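Local structure of uncharacterized protein (Cricetid herpesvirus 2, 4ZKQ) at residues I79-C84 and S311-S316; C52-Y57 and K382-T387; V124-P127 and M132-L135; A71-S76 and S178-N183. The protein binds chemokines and so probably serves the rodent gammaherpesvirus as a decoy receptor that blunts the host's chemokine signalling. All blocks are in the same frame, centred on the assembly; numbering follows the deposited sequence. Where two conformers were deposited one is given.

Interaction 1. Residues I79-C84 and S311-S316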
loop_
_atom_site.group_PDB
_atom_site.type_symbol
_atom_site.label_atom_id
_atom_site.label_comp_id
_atom_site.label_asym_id
_atom_site.label_seq_id
_atom_site.Cartn_x
_atom_site.Cartn_y
_atom_site.Cartn_z
ATOM N N ILE A 79 -3.664 -0.866 -4.714
ATOM C CA ILE A 79 -4.892 -0.161 -4.426
ATOM C C ILE A 79 -5.733 -1.052 -3.532
ATOM O O ILE A 79 -6.061 -2.188 -3.905
ATOM C CB ILE A 79 -5.665 0.195 -5.719
ATOM C CG1 ILE A 79 -4.844 1.155 -6.585
ATOM C CG2 ILE A 79 -7.037 0.789 -5.401
ATOM C CD1 ILE A 79 -5.533 1.561 -7.871
ATOM N N THR A 80 -6.035 -0.566 -2.332
ATOM C CA THR A 80 -7.091 -1.192 -1.542
ATOM C C THR A 80 -8.103 -0.121 -1.181
ATOM O O THR A 80 -9.245 -0.171 -1.621
ATOM C CB THR A 80 -6.570 -1.881 -0.267
ATOM O OG1 THR A 80 -5.672 -2.940 -0.621
ATOM C CG2 THR A 80 -7.739 -2.480 0.520
ATOM N N CYS A 81 -7.673 0.840 -0.371
ATOM C CA CYS A 81 -8.508 1.965 0.036
ATOM C C CYS A 81 -7.755 3.285 -0.156
ATOM O O CYS A 81 -7.072 3.745 0.753
ATOM C CB CYS A 81 -8.931 1.827 1.497
ATOM S SG CYS A 81 -10.036 3.159 2.029
ATOM N N PRO A 82 -7.885 3.898 -1.339
ATOM C CA PRO A 82 -7.105 5.097 -1.673
ATOM C C PRO A 82 -7.207 6.237 -0.659
ATOM O O PRO A 82 -6.198 6.907 -0.424
ATOM C CB PRO A 82 -7.694 5.521 -3.021
ATOM C CG PRO A 82 -8.147 4.233 -3.640
ATOM C CD PRO A 82 -8.657 3.404 -2.495
ATOM N N ALA A 83 -8.374 6.438 -0.053
ATOM C CA ALA A 83 -8.594 7.591 0.820
ATOM C C ALA A 83 -8.345 7.284 2.297
ATOM O O ALA A 83 -8.238 8.206 3.104
ATOM C CB ALA A 83 -10.009 8.117 0.634
ATOM N N CYS A 84 -8.248 6.002 2.645
ATOM C CA CYS A 84 -8.023 5.590 4.037
ATOM C C CYS A 84 -6.687 6.106 4.568
ATOM O O CYS A 84 -5.669 6.019 3.888
ATOM C CB CYS A 84 -8.061 4.070 4.165
ATOM S SG CYS A 84 -9.714 3.309 4.031
ATOM N N SER A 311 -8.918 -8.064 2.748
ATOM C CA SER A 311 -9.099 -6.696 3.213
ATOM C C SER A 311 -10.497 -6.257 2.832
ATOM O O SER A 311 -10.905 -6.440 1.691
ATOM C CB SER A 311 -8.071 -5.747 2.588
ATOM O OG SER A 311 -6.755 -6.249 2.694
ATOM N N VAL A 312 -11.225 -5.672 3.775
ATOM C CA VAL A 312 -12.561 -5.172 3.480
ATOM C C VAL A 312 -12.730 -3.803 4.100
ATOM O O VAL A 312 -12.299 -3.561 5.227
ATOM C CB VAL A 312 -13.661 -6.134 3.988
ATOM C CG1 VAL A 312 -13.559 -6.340 5.491
ATOM C CG2 VAL A 312 -15.055 -5.632 3.594
ATOM N N TRP A 313 -13.340 -2.894 3.351
ATOM C CA TRP A 313 -13.678 -1.606 3.917
ATOM C C TRP A 313 -14.974 -1.091 3.330
ATOM O O TRP A 313 -15.417 -1.555 2.284
ATOM C CB TRP A 313 -12.545 -0.601 3.699
ATOM C CG TRP A 313 -12.266 -0.252 2.282
ATOM C CD1 TRP A 313 -11.389 -0.875 1.441
ATOM C CD2 TRP A 313 -12.847 0.817 1.535
ATOM N NE1 TRP A 313 -11.388 -0.257 0.215
ATOM C CE2 TRP A 313 -12.278 0.789 0.247
ATOM C CE3 TRP A 313 -13.795 1.805 1.830
ATOM C CZ2 TRP A 313 -12.626 1.696 -0.744
ATOM C CZ3 TRP A 313 -14.140 2.707 0.846
ATOM C CH2 TRP A 313 -13.558 2.649 -0.424
ATOM N N GLY A 314 -15.587 -0.135 4.014
ATOM C CA GLY A 314 -16.814 0.448 3.513
ATOM C C GLY A 314 -17.056 1.844 4.034
ATOM O O GLY A 314 -16.382 2.307 4.949
ATOM N N THR A 315 -18.024 2.510 3.419
ATOM C CA THR A 315 -18.460 3.834 3.827
ATOM C C THR A 315 -19.933 3.958 3.463
ATOM O O THR A 315 -20.349 3.493 2.401
ATOM C CB THR A 315 -17.642 4.960 3.148
ATOM O OG1 THR A 315 -18.123 6.235 3.587
ATOM C CG2 THR A 315 -17.749 4.878 1.630
ATOM N N SER A 316 -20.719 4.561 4.344
ATOM C CA SER A 316 -22.151 4.713 4.110
ATOM C C SER A 316 -22.460 5.786 3.077
ATOM O O SER A 316 -23.621 6.000 2.729
ATOM C CB SER A 316 -22.876 5.051 5.413
ATOM O OG SER A 316 -23.027 3.909 6.233
HETATM O O HOH W 1 -4.844 -4.288 1.842
#

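Interaction 2. Residues C52-Y57 and K382-T387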
loop_
_atom_site.group_PDB
_atom_site.type_symbol
_atom_site.label_atom_id
_atom_site.label_comp_id
_atom_site.label_asym_id
_atom_site.label_seq_id
_atom_site.Cartn_x
_atom_site.Cartn_y
_atom_site.Cartn_z
ATOM N N CYS A 52 4.498 -7.566 9.574
ATOM C CA CYS A 52 3.971 -7.553 8.209
ATOM C C CYS A 52 3.025 -8.716 7.930
ATOM O O CYS A 52 3.302 -9.846 8.313
ATOM C CB CYS A 52 5.127 -7.586 7.205
ATOM S SG CYS A 52 6.140 -6.070 7.177
ATOM N N ASP A 53 1.924 -8.429 7.237
ATOM C CA ASP A 53 0.965 -9.454 6.829
ATOM C C ASP A 53 1.114 -9.755 5.346
ATOM O O ASP A 53 0.663 -10.789 4.857
ATOM C CB ASP A 53 -0.462 -9.003 7.160
ATOM C CG ASP A 53 -0.663 -8.783 8.647
ATOM O OD1 ASP A 53 -0.577 -9.781 9.392
ATOM O OD2 ASP A 53 -0.873 -7.623 9.076
ATOM N N LYS A 54 1.795 -8.857 4.646
ATOM C CA LYS A 54 2.011 -8.990 3.224
ATOM C C LYS A 54 3.256 -8.193 2.865
ATOM O O LYS A 54 3.536 -7.175 3.497
ATOM C CB LYS A 54 0.777 -8.490 2.467
ATOM C CG LYS A 54 1.018 -8.024 1.051
ATOM C CD LYS A 54 -0.296 -7.626 0.386
ATOM C CE LYS A 54 -0.055 -6.729 -0.801
ATOM N NZ LYS A 54 -1.270 -6.561 -1.633
ATOM N N ILE A 55 4.007 -8.648 1.865
ATOM C CA ILE A 55 5.183 -7.907 1.437
ATOM C C ILE A 55 5.354 -7.927 -0.084
ATOM O O ILE A 55 5.171 -8.950 -0.736
ATOM C CB ILE A 55 6.450 -8.440 2.124
ATOM C CG1 ILE A 55 7.637 -7.510 1.843
ATOM C CG2 ILE A 55 6.740 -9.879 1.706
ATOM C CD1 ILE A 55 8.802 -7.739 2.775
ATOM N N THR A 56 5.679 -6.758 -0.625
ATOM C CA THR A 56 5.931 -6.580 -2.046
ATOM C C THR A 56 7.417 -6.326 -2.218
ATOM O O THR A 56 7.998 -5.551 -1.466
ATOM C CB THR A 56 5.118 -5.407 -2.622
ATOM O OG1 THR A 56 3.723 -5.748 -2.633
ATOM C CG2 THR A 56 5.558 -5.056 -4.059
ATOM N N TYR A 57 8.033 -7.008 -3.181
ATOM C CA TYR A 57 9.454 -6.846 -3.460
ATOM C C TYR A 57 9.655 -5.977 -4.701
ATOM O O TYR A 57 8.914 -6.099 -5.678
ATOM C CB TYR A 57 10.124 -8.206 -3.672
ATOM C CG TYR A 57 9.873 -9.203 -2.577
ATOM C CD1 TYR A 57 10.655 -9.214 -1.428
ATOM C CD2 TYR A 57 8.860 -10.149 -2.690
ATOM C CE1 TYR A 57 10.430 -10.134 -0.420
ATOM C CE2 TYR A 57 8.628 -11.068 -1.687
ATOM C CZ TYR A 57 9.416 -11.057 -0.556
ATOM O OH TYR A 57 9.195 -11.979 0.445
ATOM N N LYS A 382 -11.250 -7.222 -0.966
ATOM C CA LYS A 382 -10.166 -7.778 -1.758
ATOM C C LYS A 382 -9.612 -9.002 -1.049
ATOM O O LYS A 382 -9.428 -9.003 0.166
ATOM C CB LYS A 382 -9.058 -6.753 -1.994
ATOM C CG LYS A 382 -7.915 -7.306 -2.842
ATOM C CD LYS A 382 -6.959 -6.227 -3.325
ATOM C CE LYS A 382 -6.206 -5.592 -2.180
ATOM N NZ LYS A 382 -5.114 -4.703 -2.674
ATOM N N MET A 383 -9.374 -10.044 -1.830
ATOM C CA MET A 383 -8.783 -11.277 -1.339
ATOM C C MET A 383 -7.640 -11.622 -2.281
ATOM O O MET A 383 -7.810 -11.607 -3.499
ATOM C CB MET A 383 -9.823 -12.396 -1.281
ATOM C CG MET A 383 -10.991 -12.098 -0.343
ATOM S SD MET A 383 -12.175 -13.451 -0.191
ATOM C CE MET A 383 -11.184 -14.693 0.638
ATOM N N GLU A 384 -6.466 -11.899 -1.723
ATOM C CA GLU A 384 -5.273 -12.082 -2.538
ATOM C C GLU A 384 -4.323 -13.120 -1.962
ATOM O O GLU A 384 -4.156 -13.236 -0.746
ATOM C CB GLU A 384 -4.526 -10.754 -2.695
ATOM C CG GLU A 384 -4.140 -10.111 -1.374
ATOM C CD GLU A 384 -3.616 -8.696 -1.528
ATOM O OE1 GLU A 384 -2.851 -8.444 -2.476
ATOM O OE2 GLU A 384 -3.964 -7.836 -0.690
ATOM N N SER A 385 -3.707 -13.865 -2.870
ATOM C CA SER A 385 -2.565 -14.701 -2.567
ATOM C C SER A 385 -1.333 -13.992 -3.093
ATOM O O SER A 385 -1.382 -12.805 -3.394
ATOM C CB SER A 385 -2.713 -16.074 -3.215
ATOM O OG SER A 385 -2.786 -15.938 -4.620
ATOM N N GLY A 386 -0.237 -14.725 -3.222
ATOM C CA GLY A 386 0.970 -14.178 -3.810
ATOM C C GLY A 386 0.866 -13.962 -5.307
ATOM O O GLY A 386 1.577 -13.123 -5.862
ATOM N N THR A 387 -0.027 -14.706 -5.960
ATOM C CA THR A 387 -0.087 -14.739 -7.420
ATOM C C THR A 387 -1.448 -14.347 -8.012
ATOM O O THR A 387 -1.554 -14.141 -9.223
ATOM C CB THR A 387 0.263 -16.141 -7.936
ATOM O OG1 THR A 387 -0.630 -17.095 -7.352
ATOM C CG2 THR A 387 1.694 -16.500 -7.573
HETATM O O HOH W 2 -3.009 -4.471 -0.271
#

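Interaction 3. Residues V124-P127 and M132-L135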
loop_
_atom_site.group_PDB
_atom_site.type_symbol
_atom_site.label_atom_id
_atom_site.label_comp_id
_atom_site.label_asym_id
_atom_site.label_seq_id
_atom_site.Cartn_x
_atom_site.Cartn_y
_atom_site.Cartn_z
ATOM N N VAL A 124 21.574 -1.546 15.259
ATOM C CA VAL A 124 20.945 -2.735 15.825
ATOM C C VAL A 124 21.809 -3.956 15.536
ATOM O O VAL A 124 22.618 -3.945 14.608
ATOM C CB VAL A 124 19.524 -2.972 15.257
ATOM C CG1 VAL A 124 18.595 -1.811 15.607
ATOM C CG2 VAL A 124 19.576 -3.186 13.752
ATOM N N GLN A 125 21.629 -5.001 16.338
ATOM C CA GLN A 125 22.309 -6.272 16.121
ATOM C C GLN A 125 21.388 -7.253 15.418
ATOM O O GLN A 125 20.275 -7.495 15.878
ATOM C CB GLN A 125 22.776 -6.872 17.445
ATOM C CG GLN A 125 23.478 -8.211 17.277
ATOM C CD GLN A 125 24.308 -8.596 18.483
ATOM O OE1 GLN A 125 23.852 -8.505 19.623
ATOM N NE2 GLN A 125 25.543 -9.018 18.236
ATOM N N GLN A 126 21.859 -7.821 14.312
ATOM C CA GLN A 126 21.069 -8.782 13.549
ATOM C C GLN A 126 21.270 -10.186 14.129
ATOM O O GLN A 126 22.329 -10.777 13.939
ATOM C CB GLN A 126 21.461 -8.746 12.068
ATOM C CG GLN A 126 20.512 -9.516 11.166
ATOM C CD GLN A 126 20.802 -9.305 9.694
ATOM O OE1 GLN A 126 19.931 -8.889 8.930
ATOM N NE2 GLN A 126 22.029 -9.596 9.287
ATOM N N PRO A 127 20.258 -10.722 14.841
ATOM C CA PRO A 127 20.463 -11.997 15.545
ATOM C C PRO A 127 20.816 -13.170 14.631
ATOM O O PRO A 127 21.418 -14.138 15.100
ATOM C CB PRO A 127 19.110 -12.247 16.226
ATOM C CG PRO A 127 18.437 -10.926 16.266
ATOM C CD PRO A 127 18.883 -10.224 15.027
ATOM N N MET A 132 26.369 -6.236 13.129
ATOM C CA MET A 132 25.814 -4.922 13.425
ATOM C C MET A 132 25.254 -4.307 12.149
ATOM O O MET A 132 25.745 -4.583 11.055
ATOM C CB MET A 132 26.877 -4.000 14.027
ATOM C CG MET A 132 27.407 -4.448 15.380
ATOM S SD MET A 132 26.125 -4.520 16.643
ATOM C CE MET A 132 26.114 -6.266 16.984
ATOM N N GLN A 133 24.223 -3.481 12.293
ATOM C CA GLN A 133 23.623 -2.799 11.152
ATOM C C GLN A 133 23.259 -1.367 11.494
ATOM O O GLN A 133 22.728 -1.088 12.566
ATOM C CB GLN A 133 22.378 -3.539 10.674
ATOM C CG GLN A 133 22.640 -4.963 10.224
ATOM C CD GLN A 133 21.405 -5.616 9.640
ATOM O OE1 GLN A 133 20.290 -5.385 10.110
ATOM N NE2 GLN A 133 21.593 -6.428 8.605
ATOM N N ARG A 134 23.560 -0.468 10.568
ATOM C CA ARG A 134 23.181 0.928 10.686
ATOM C C ARG A 134 21.885 1.159 9.910
ATOM O O ARG A 134 21.838 0.956 8.694
ATOM C CB ARG A 134 24.302 1.821 10.157
ATOM C CG ARG A 134 24.184 3.278 10.536
ATOM C CD ARG A 134 24.447 3.494 12.022
ATOM N NE ARG A 134 24.507 4.916 12.338
ATOM C CZ ARG A 134 24.248 5.447 13.529
ATOM N NH1 ARG A 134 23.898 4.678 14.551
ATOM N NH2 ARG A 134 24.341 6.758 13.691
ATOM N N LEU A 135 20.835 1.570 10.619
ATOM C CA LEU A 135 19.535 1.820 10.003
ATOM C C LEU A 135 19.092 3.262 10.194
ATOM O O LEU A 135 19.447 3.896 11.188
ATOM C CB LEU A 135 18.470 0.901 10.598
ATOM C CG LEU A 135 18.720 -0.605 10.542
ATOM C CD1 LEU A 135 17.601 -1.343 11.252
ATOM C CD2 LEU A 135 18.850 -1.081 9.113
#

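Interaction 4. Residues A71-S76 and S178-N183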
loop_
_atom_site.group_PDB
_atom_site.type_symbol
_atom_site.label_atom_id
_atom_site.label_comp_id
_atom_site.label_asym_id
_atom_site.label_seq_id
_atom_site.Cartn_x
_atom_site.Cartn_y
_atom_site.Cartn_z
ATOM N N ALA A 71 14.911 9.123 -4.721
ATOM C CA ALA A 71 14.021 7.969 -4.854
ATOM C C ALA A 71 12.621 8.357 -4.397
ATOM O O ALA A 71 12.459 9.105 -3.433
ATOM C CB ALA A 71 14.536 6.795 -4.049
ATOM N N VAL A 72 11.620 7.856 -5.105
ATOM C CA VAL A 72 10.229 8.151 -4.809
ATOM C C VAL A 72 9.492 6.835 -4.639
ATOM O O VAL A 72 9.296 6.097 -5.602
ATOM C CB VAL A 72 9.576 8.992 -5.920
ATOM C CG1 VAL A 72 8.108 9.255 -5.610
ATOM C CG2 VAL A 72 10.331 10.311 -6.094
ATOM N N LEU A 73 9.096 6.550 -3.403
ATOM C CA LEU A 73 8.488 5.266 -3.061
ATOM C C LEU A 73 7.025 5.431 -2.649
ATOM O O LEU A 73 6.686 6.343 -1.898
ATOM C CB LEU A 73 9.282 4.607 -1.935
ATOM C CG LEU A 73 10.761 4.387 -2.215
ATOM C CD1 LEU A 73 11.462 3.905 -0.971
ATOM C CD2 LEU A 73 10.960 3.394 -3.348
ATOM N N PRO A 74 6.144 4.554 -3.147
ATOM C CA PRO A 74 4.758 4.610 -2.689
ATOM C C PRO A 74 4.634 4.032 -1.287
ATOM O O PRO A 74 5.300 3.037 -1.001
ATOM C CB PRO A 74 4.025 3.741 -3.706
ATOM C CG PRO A 74 5.040 2.713 -4.083
ATOM C CD PRO A 74 6.363 3.438 -4.086
ATOM N N LEU A 75 3.805 4.620 -0.430
ATOM C CA LEU A 75 3.622 4.054 0.900
ATOM C C LEU A 75 2.868 2.730 0.790
ATOM O O LEU A 75 3.059 1.842 1.615
ATOM C CB LEU A 75 2.911 5.039 1.833
ATOM C CG LEU A 75 3.707 6.305 2.188
ATOM C CD1 LEU A 75 3.073 7.017 3.371
ATOM C CD2 LEU A 75 5.177 6.038 2.495
ATOM N N SER A 76 2.047 2.589 -0.252
ATOM C CA SER A 76 1.476 1.290 -0.613
ATOM C C SER A 76 1.490 1.119 -2.138
ATOM O O SER A 76 0.987 1.987 -2.845
ATOM C CB SER A 76 0.044 1.174 -0.075
ATOM O OG SER A 76 -0.550 -0.055 -0.456
ATOM N N SER A 178 6.613 -3.181 1.955
ATOM C CA SER A 178 7.331 -3.235 0.698
ATOM C C SER A 178 8.818 -3.149 0.973
ATOM O O SER A 178 9.258 -2.392 1.834
ATOM C CB SER A 178 6.879 -2.114 -0.236
ATOM O OG SER A 178 7.076 -0.850 0.354
ATOM N N LEU A 179 9.582 -3.953 0.245
ATOM C CA LEU A 179 11.025 -4.011 0.418
ATOM C C LEU A 179 11.700 -3.683 -0.900
ATOM O O LEU A 179 11.594 -4.438 -1.865
ATOM C CB LEU A 179 11.458 -5.382 0.938
ATOM C CG LEU A 179 12.930 -5.513 1.345
ATOM C CD1 LEU A 179 13.268 -4.515 2.436
ATOM C CD2 LEU A 179 13.194 -6.935 1.820
ATOM N N TRP A 180 12.373 -2.535 -0.922
ATOM C CA TRP A 180 13.009 -1.997 -2.118
ATOM C C TRP A 180 14.508 -2.163 -1.969
ATOM O O TRP A 180 15.120 -1.503 -1.139
ATOM C CB TRP A 180 12.646 -0.521 -2.315
ATOM C CG TRP A 180 11.190 -0.307 -2.241
ATOM C CD1 TRP A 180 10.464 0.004 -1.130
ATOM C CD2 TRP A 180 10.256 -0.429 -3.311
ATOM N NE1 TRP A 180 9.131 0.089 -1.443
ATOM C CE2 TRP A 180 8.976 -0.172 -2.783
ATOM C CE3 TRP A 180 10.375 -0.728 -4.676
ATOM C CZ2 TRP A 180 7.827 -0.204 -3.556
ATOM C CZ3 TRP A 180 9.233 -0.756 -5.447
ATOM C CH2 TRP A 180 7.974 -0.499 -4.885
ATOM N N LYS A 181 15.085 -3.068 -2.758
ATOM C CA LYS A 181 16.512 -3.365 -2.676
ATOM C C LYS A 181 17.267 -2.819 -3.875
ATOM O O LYS A 181 16.788 -2.869 -5.009
ATOM C CB LYS A 181 16.754 -4.873 -2.581
ATOM C CG LYS A 181 16.149 -5.532 -1.367
ATOM C CD LYS A 181 16.666 -6.955 -1.220
ATOM C CE LYS A 181 15.720 -7.807 -0.400
ATOM N NZ LYS A 181 14.645 -8.432 -1.227
ATOM N N ALA A 182 18.453 -2.286 -3.618
ATOM C CA ALA A 182 19.322 -1.868 -4.697
ATOM C C ALA A 182 19.715 -3.124 -5.477
ATOM O O ALA A 182 20.050 -4.145 -4.882
ATOM C CB ALA A 182 20.547 -1.151 -4.167
ATOM N N ASN A 183 19.650 -3.043 -6.797
ATOM C CA ASN A 183 19.963 -4.185 -7.659
ATOM C C ASN A 183 19.064 -5.404 -7.424
ATOM O O ASN A 183 19.471 -6.538 -7.675
ATOM C CB ASN A 183 21.428 -4.591 -7.488
ATOM C CG ASN A 183 22.387 -3.522 -7.984
ATOM O OD1 ASN A 183 22.138 -2.882 -9.003
ATOM N ND2 ASN A 183 23.483 -3.323 -7.264
HETATM O O HOH W 3 4.750 0.393 -0.219
#

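Interaction 1. Residues I79-C84 and S311-S316
Thr80 and Cys81, in irregular chain, run past the strand residues Ser311 and Trp313 without backbone pairing: the CA atoms of Thr80 and Ser311 are 7.5 Å apart and those of Cys81 and Trp313 7.4 Å. Side chains fill the gap, chiefly the Trp313 indole. Its NE1 donates to Thr80 O across 2.8 Å, with an N-H...O angle of 146°. The donor stands well above the carbonyl plane, 48° out of it, and is not directed at a lone pair. Cys81 occupies one face of the same indole: its CB lies 3.6 Å from the centroid of the five-membered ring, a CH-pi contact, while its SG sits 3.8 Å from the centroid of the six-membered ring. That sulfur-aromatic contact is set up by chi1 of -177°, which carries SG on beyond CB along the ring face. SG is also tied to Cys84 SG by a 2.0 Å disulfide, which closes the type I turn Cys81-Pro82-Ala83-Cys84, so the ring leans on a small covalent loop. Beside the ring, Thr80 CG2 meets Ser311 CB at 3.9 Å. Thr80 OG1 and Ser311 OG share one water, 2.9 Å from each hydroxyl, and Thr80 OG1 is also bonded to Lys382 NZ. Glu144 takes the backbone N-H groups of both Thr80 and Cys81. The 79-84 loop, which leads from strand 68-74 into strand 85-94, is thus laid against strand 308-315, whose flanking strands are 324-330 and 378-384; the rings of Phe378 and Tyr323 also meet Trp313.

Interaction 2. Residues C52-Y57 and K382-T387
Lys54 and Glu384 lie on strands of two different sheets, and the backbones stay well apart: the nearest CA atoms, of Lys54 and Gly386, are 8.8 Å from each other. What joins the sheets here is a buried salt-bridge network of Lys54, Glu384 and Lys382. The Lys54 chain is extended from end to end, CG lying anti to the backbone N (chi1 156°), and this full reach brings its ammonium to the carboxylate. Lys54 NZ donates to Glu384 OE1 over 2.6 Å, arriving on the syn side but 29° out of the carboxylate plane. The same nitrogen is 3.1 Å from Glu384 OE2, and the two side chains cross at about a right angle. Lys54 has a second acidic partner in Asp78, while Glu384 OE1 also accepts from Gln24 NE2, so the bridge is held from both ends.

Lys382 joins more loosely. Its ammonium finds its main bonds at Thr80 OG1 and Ile79 O, and its approach to Glu384 OE2, 3.9 Å from Lys382 NZ, makes only a long ion pair. The two lysine nitrogens, Lys54 NZ and Lys382 NZ, are 4.4 Å apart; the carboxylate beside them, with Asp78 close by, probably offsets their charges. Between these two segments, then, the link is ionic, although Lys54 and Glu384 both also touch Leu309 of strand 308-315. A single water accepts from both ammonium groups, lying 3.0 Å from Lys54 NZ and 3.2 Å from Lys382 NZ.

Interaction 3. Residues V124-P127 and M132-L135
The amides of Gln126 and Gln133 meet at 55° between planes: Gln133 NE2 stands over one face of the Gln126 amide, 3.2 Å from Gln126 CD. Gln126 NE2 is bonded to Asp129 OD1. The third flat group, the Gln125 amide, has Gly130 O bonded to its NE2; as modelled, the Met132 methyl lies above one face, though its place is doubtful. All belong to the end of a beta hairpin, strands 117-125 and 132-143. Val124 and Gln133 form an antiparallel hydrogen-bonded pair: Val124 N reaches Gln133 O at 3.0 Å, and Gln133 N returns to Val124 O at 2.9 Å. Next to the turn, Gln125 and Met132 make a non-hydrogen-bonded pair. Met132 is bent at chi2 and chi3, folding its tail across toward Gln125; the doubt about this methyl of an exposed residue comes from the short gap of 3.1 Å between Met132 CE and Gln125 NE2 and from a chi3 of 115°. On the face that carries Val124 and Gln133 the packing is apolar as well as polar, with Pro43 touching Gln126 and Gln133. There Val124 CG2 rests against Leu135 CD1 at 3.7 Å.

Interaction 4. Residues A71-S76 and S178-N183
Leu73 and Trp180 face each other from two sheets stacked as a beta sandwich; the segments of strands 68-74 and 175-181 run nearly antiparallel, at 159°, with axes 9.5 Å apart. The tight part is the indole and what lies on it. Leu73 CD2 sits over the five-membered ring of Trp180, 3.9 Å from its centroid, a CH-pi contact. The other branch, Leu73 CD1, touches the pyrrole side at Trp180 CD1, 4.0 Å away. Farther along the ring, Pro74 CD approaches Trp180 CZ2 obliquely at 4.0 Å. Trp180 chi1 of -51°, with CG anti to the carbonyl carbon, carries the indole toward Leu73, and chi2 of 92° turns its face to the leucine.

The looser part lies toward Ser178, where the approach is distant, Pro74 O to Ser178 OG being 4.5 Å, and a water bridges it. It donates to Pro74 O at 2.8 Å and stands 2.7 Å from Ser178 OG; a weaker link runs to Leu75 O, and the water has too few protons for every acceptor around it. Ser178 OG also receives Trp180 NE1 at 2.9 Å, from two residues along the same strand, though tilted out of the indole plane. Ser178 has two conformers, so both links through its hydroxyl, described for one of them, are less certain.

Ile166 of strand 161-169 touches both Leu73 and Ser178. The chemistry implies a sandwich interior joined by dispersion across the ring face, with the indole's polar nitrogen probably served from its own strand and the water probably providing a polar link between the two segments.

Interactions 1 and 2 touch, with about 16 Å between centres: Ser311 O accepts from Lys382 N at 2.8 Å, as expected of neighbouring strands 308-315 and 378-384, and Lys382 NZ lies 3.0 Å from Ile79 O. Interaction 2 also meets interaction 4, again about 16 Å between centres, where Leu179 N reaches Thr56 O at 2.8 Å within the other sheet. Interaction 2 thus touches both interactions 1 and 4, whose centres are about 23 Å apart. Interaction 3 is a hairpin end on the same sheet as 52-57 and 178-183, about 9 Å from interaction 4 by nearest atoms and about 25 Å from interaction 1 by the same measure.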